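Local coordinates for flavin reductase domain protein, FMN-binding (Shewanella baltica, PDB 3HMZ) that binds flavin mononucleotide and is probably an NAD(P)H-dependent oxidoreductase of the flavin reductase type, at residues 28-33 and 82-87; 20-25 and 155-160. All blocks are in the same frame, centred on the assembly; numbering follows the deposited sequence.

Both contacts reach the same curled antiparallel sheet. In contact 1 the start of strand 32-38 pairs with the end of strand 79-84, while contact 2 lays the turn 20-25 on strand 149-160; strand 131-138 runs between 79-84 and 149-160 and connects the two sites. Their centres are about 13 Å apart, yet they meet directly, since Val84 CG2 of contact 1 packs 3.7 Å from Leu25 O of contact 2. Contact 1 is near the cofactor: the side chain of Thr31 lies about 4 Å from the bound FMN at the nearest atoms. Contact 2 lies away from the flavin-binding residues of its own chain, though Tyr23 packs on Trp49 of the second subunit, which both contacts touch.

Contact 1. Residues 28-33 and 82-87; sequences HGPTVL and IQVPTV
Leu33 and Gln83 form an antiparallel hydrogen-bonded pair, with Leu33 N giving a nearly straight bond to Gln83 O (2.8 Å) and Gln83 N returning one to Leu33 O (3.0 Å). Leu33 O is gripped a second time by the side-chain amide of the same glutamine: NE2 donates over 3.0 Å, within its own amide plane but from 65° above the carbonyl plane. Gln83 reaches this place because CG sits between the backbone N and the carbonyl carbon (chi1 52°) and the chain then bends at chi2, folding the amide back over the neighbouring strand. The amide is fixed on both its polar atoms: OE1 accepts from Val126 N, and NE2 also bonds Ser35 OG. A leucine here would probably leave Leu33 O with the backbone N-H as its remaining donor from this strand and deprive Val126 N of its acceptor.

Beyond the pair, the ring of Pro85 closes on residues 31-33: CB lies 4.1 Å from Leu33 CG, and CD comes to 3.2 Å from Thr31 O. A water within bonding distance of Thr31 O and Pro85 O may link them. Val32 crosses Ile82 at a slant, CG1 against Ile82 CG2 (3.8 Å), while Val32 CB lies 3.3 Å from Gln83 O. The pairing belongs to the split barrel expected of this family, beside the FMN-binding Ala48, which Thr31 touches. Leu33 and Pro85 are covered by helix 90-96 through Thr93, with Leu92 and Val96 also on the leucine, whereas Val32 and Ile82 meet Cys50 of strand 41-55 and Val84 rests on Ala131 of strand 131-138.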
# COMPACT_ATOMS: atom_id res chain seq x y z
N HIS A 28 0.16 2.94 6.27
CA HIS A 28 -0.51 3.98 5.52
C HIS A 28 -0.22 3.94 4.00
O HIS A 28 -0.68 4.81 3.26
CB HIS A 28 -0.20 5.35 6.11
CG HIS A 28 1.24 5.72 6.06
ND1 HIS A 28 2.23 4.96 6.65
CD2 HIS A 28 1.84 6.82 5.57
CE1 HIS A 28 3.40 5.55 6.46
NE2 HIS A 28 3.19 6.68 5.79
N GLY A 29 0.53 2.92 3.55
CA GLY A 29 0.78 2.67 2.15
C GLY A 29 1.69 3.67 1.41
O GLY A 29 1.44 3.97 0.24
N PRO A 30 2.78 4.10 2.04
CA PRO A 30 3.66 5.02 1.33
C PRO A 30 4.39 4.34 0.17
O PRO A 30 4.65 3.14 0.20
CB PRO A 30 4.70 5.39 2.40
CG PRO A 30 4.79 4.15 3.28
CD PRO A 30 3.36 3.69 3.33
N THR A 31 4.78 5.15 -0.80
CA THR A 31 5.74 4.76 -1.81
C THR A 31 7.09 4.72 -1.08
O THR A 31 7.37 5.56 -0.23
CB THR A 31 5.71 5.74 -2.97
OG1 THR A 31 4.43 5.59 -3.62
CG2 THR A 31 6.81 5.49 -3.93
N VAL A 32 7.89 3.69 -1.39
CA VAL A 32 9.15 3.47 -0.73
C VAL A 32 10.32 3.52 -1.67
O VAL A 32 10.14 3.59 -2.89
CB VAL A 32 9.16 2.10 0.01
CG1 VAL A 32 7.95 2.00 0.97
CG2 VAL A 32 9.10 0.92 -0.97
N LEU A 33 11.51 3.55 -1.08
CA LEU A 33 12.75 3.31 -1.84
C LEU A 33 13.24 1.91 -1.45
O LEU A 33 13.25 1.54 -0.29
CB LEU A 33 13.84 4.35 -1.56
CG LEU A 33 13.40 5.79 -1.64
CD1 LEU A 33 14.60 6.67 -1.25
CD2 LEU A 33 12.80 6.18 -2.97
N ILE A 82 13.98 -1.51 2.75
CA ILE A 82 12.78 -0.73 2.36
C ILE A 82 12.80 0.49 3.26
O ILE A 82 12.94 0.39 4.48
CB ILE A 82 11.48 -1.51 2.59
CG1 ILE A 82 11.42 -2.73 1.64
CG2 ILE A 82 10.24 -0.63 2.42
CD1 ILE A 82 11.42 -2.37 0.15
N GLN A 83 12.71 1.66 2.66
CA GLN A 83 12.74 2.90 3.42
C GLN A 83 11.71 3.88 2.89
O GLN A 83 11.35 3.85 1.72
CB GLN A 83 14.15 3.51 3.46
CG GLN A 83 14.84 3.69 2.11
CD GLN A 83 16.03 2.80 1.95
OE1 GLN A 83 17.04 3.03 2.64
NE2 GLN A 83 15.94 1.82 1.04
N VAL A 84 11.22 4.71 3.79
CA VAL A 84 10.13 5.64 3.53
C VAL A 84 10.67 7.02 3.23
O VAL A 84 11.15 7.70 4.15
CB VAL A 84 9.15 5.67 4.73
CG1 VAL A 84 7.99 6.58 4.44
CG2 VAL A 84 8.61 4.24 5.07
N PRO A 85 10.60 7.47 1.98
CA PRO A 85 11.09 8.80 1.65
C PRO A 85 10.11 9.88 2.14
O PRO A 85 8.96 9.60 2.50
CB PRO A 85 11.21 8.76 0.12
CG PRO A 85 10.13 7.85 -0.28
CD PRO A 85 10.18 6.76 0.77
N THR A 86 10.62 11.10 2.13
CA THR A 86 9.90 12.28 2.56
C THR A 86 9.56 13.16 1.37
O THR A 86 10.13 13.02 0.29
CB THR A 86 10.75 13.11 3.50
OG1 THR A 86 11.85 13.62 2.75
CG2 THR A 86 11.17 12.32 4.73
N VAL A 87 8.66 14.11 1.60
CA VAL A 87 8.33 15.15 0.60
C VAL A 87 9.60 15.89 0.15
O VAL A 87 9.74 16.21 -1.01
CB VAL A 87 7.26 16.11 1.14
CG1 VAL A 87 7.23 17.42 0.31
CG2 VAL A 87 5.92 15.41 1.15
O HOH W 1 7.03 7.95 1.34

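Contact 2. Residues 20-25 and 155-160; sequences AKAYRL and IGAWAD
Leu25 turns CG anti to its carbonyl carbon (chi1 -63°), and with chi2 extended at 170° its two methyls fork over Ala157 and Ala159, alternate residues on one face of strand 149-160. This is a turn of helical backbone without the regular helix bonds, packed on the curled antiparallel sheet, consistent with the split-barrel fold of FMN-binding flavin reductases; Leu25 N bonds back to Ala22 O, bringing Ala22 and Leu25 to the same side of the turn. CD1 of Leu25 lies 4.0 Å from Ala157 CB, and CD2 reaches Ala159 CB at 4.1 Å. The contact is wholly apolar between side chains, and the small alanines let the turn approach the strand closely. Trp158, between them, projects from the other face of the strand, where its ring meets Phe125.

The same leucine also touches Ala131 and Leu133 of strand 131-138, Phe164 and Trp169, which places the turn over two neighbouring strands of the sheet and joins the segment ahead of strand 32-38 to it. On the side of the turn turned from the strand, Tyr23 and Arg24 hold one another. Arg24 NE donates a nearly straight bond to Tyr23 OH (3.0 Å), in the guanidinium plane, while Arg24 CG lies over one face of the tyrosine ring, offset toward its rim. Tyr23 packs there on Trp49 of the second subunit and Arg24 on its Ala185, so this turn faces sheet on one side and dimer partner on another. Backbones are nearest at Ala22 and Ala157, where the two CB methyls meet at 3.6 Å.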
# COMPACT_ATOMS: atom_id res chain seq x y z
N ALA A 20 7.95 -5.75 16.59
CA ALA A 20 6.51 -6.01 16.58
C ALA A 20 5.66 -4.83 16.10
O ALA A 20 4.45 -5.01 15.86
CB ALA A 20 6.05 -6.41 18.01
N LYS A 21 6.22 -3.62 16.05
CA LYS A 21 5.52 -2.43 15.53
C LYS A 21 6.03 -1.98 14.18
O LYS A 21 5.48 -0.99 13.63
CB LYS A 21 5.63 -1.27 16.51
CG LYS A 21 5.03 -1.64 17.86
CD LYS A 21 4.31 -0.57 18.51
CE LYS A 21 3.70 -0.97 19.86
NZ LYS A 21 2.71 -2.11 19.82
N ALA A 22 7.05 -2.66 13.63
CA ALA A 22 7.64 -2.27 12.35
C ALA A 22 6.62 -2.16 11.21
O ALA A 22 6.75 -1.30 10.34
CB ALA A 22 8.79 -3.26 11.93
N TYR A 23 5.60 -3.01 11.23
CA TYR A 23 4.55 -2.98 10.16
C TYR A 23 3.88 -1.59 10.07
O TYR A 23 3.44 -1.18 8.99
CB TYR A 23 3.48 -4.05 10.36
CG TYR A 23 2.51 -3.73 11.46
CD1 TYR A 23 2.81 -3.97 12.81
CD2 TYR A 23 1.31 -3.12 11.17
CE1 TYR A 23 1.94 -3.59 13.82
CE2 TYR A 23 0.43 -2.75 12.17
CZ TYR A 23 0.74 -3.00 13.50
OH TYR A 23 -0.13 -2.61 14.49
N ARG A 24 3.84 -0.87 11.20
CA ARG A 24 3.19 0.45 11.21
C ARG A 24 3.90 1.48 10.33
O ARG A 24 3.31 2.45 9.89
CB ARG A 24 3.07 0.98 12.62
CG ARG A 24 2.14 0.12 13.46
CD ARG A 24 1.97 0.71 14.78
NE ARG A 24 1.15 -0.13 15.66
CZ ARG A 24 0.88 0.18 16.91
NH1 ARG A 24 1.40 1.26 17.47
NH2 ARG A 24 0.13 -0.64 17.64
N LEU A 25 5.19 1.24 10.06
CA LEU A 25 5.97 2.12 9.22
C LEU A 25 5.41 2.15 7.78
O LEU A 25 5.68 3.09 7.03
CB LEU A 25 7.45 1.69 9.22
CG LEU A 25 8.12 1.78 10.60
CD1 LEU A 25 9.52 1.13 10.59
CD2 LEU A 25 8.19 3.23 11.13
N ILE A 155 13.90 -7.89 9.53
CA ILE A 155 14.81 -8.26 10.61
C ILE A 155 15.31 -7.12 11.47
O ILE A 155 16.00 -7.34 12.46
CB ILE A 155 16.02 -9.11 10.05
CG1 ILE A 155 16.89 -8.30 9.09
CG2 ILE A 155 15.46 -10.39 9.35
CD1 ILE A 155 18.17 -9.04 8.58
N GLY A 156 15.00 -5.88 11.06
CA GLY A 156 15.37 -4.72 11.82
C GLY A 156 14.58 -3.54 11.29
O GLY A 156 14.24 -3.52 10.10
N ALA A 157 14.27 -2.59 12.18
CA ALA A 157 13.51 -1.40 11.80
C ALA A 157 13.95 -0.23 12.63
O ALA A 157 14.27 -0.38 13.83
CB ALA A 157 12.02 -1.68 11.95
N TRP A 158 13.99 0.96 12.00
CA TRP A 158 14.44 2.20 12.64
C TRP A 158 13.67 3.35 12.04
O TRP A 158 13.16 3.26 10.93
CB TRP A 158 15.96 2.44 12.40
CG TRP A 158 16.82 1.27 12.75
CD1 TRP A 158 17.45 1.05 13.94
CD2 TRP A 158 17.08 0.12 11.94
NE1 TRP A 158 18.15 -0.12 13.91
CE2 TRP A 158 17.96 -0.72 12.69
CE3 TRP A 158 16.73 -0.27 10.65
CZ2 TRP A 158 18.44 -1.94 12.18
CZ3 TRP A 158 17.24 -1.47 10.13
CH2 TRP A 158 18.08 -2.29 10.91
N ALA A 159 13.59 4.46 12.76
CA ALA A 159 12.94 5.64 12.26
C ALA A 159 13.43 6.91 12.91
O ALA A 159 13.93 6.90 14.04
CB ALA A 159 11.38 5.51 12.41
N ASP A 160 13.23 8.00 12.18
CA ASP A 160 13.49 9.36 12.67
C ASP A 160 12.45 9.67 13.73
O ASP A 160 11.25 9.78 13.42
CB ASP A 160 13.41 10.31 11.46
CG ASP A 160 13.51 11.74 11.80
OD1 ASP A 160 13.48 12.14 12.97
OD2 ASP A 160 13.62 12.49 10.80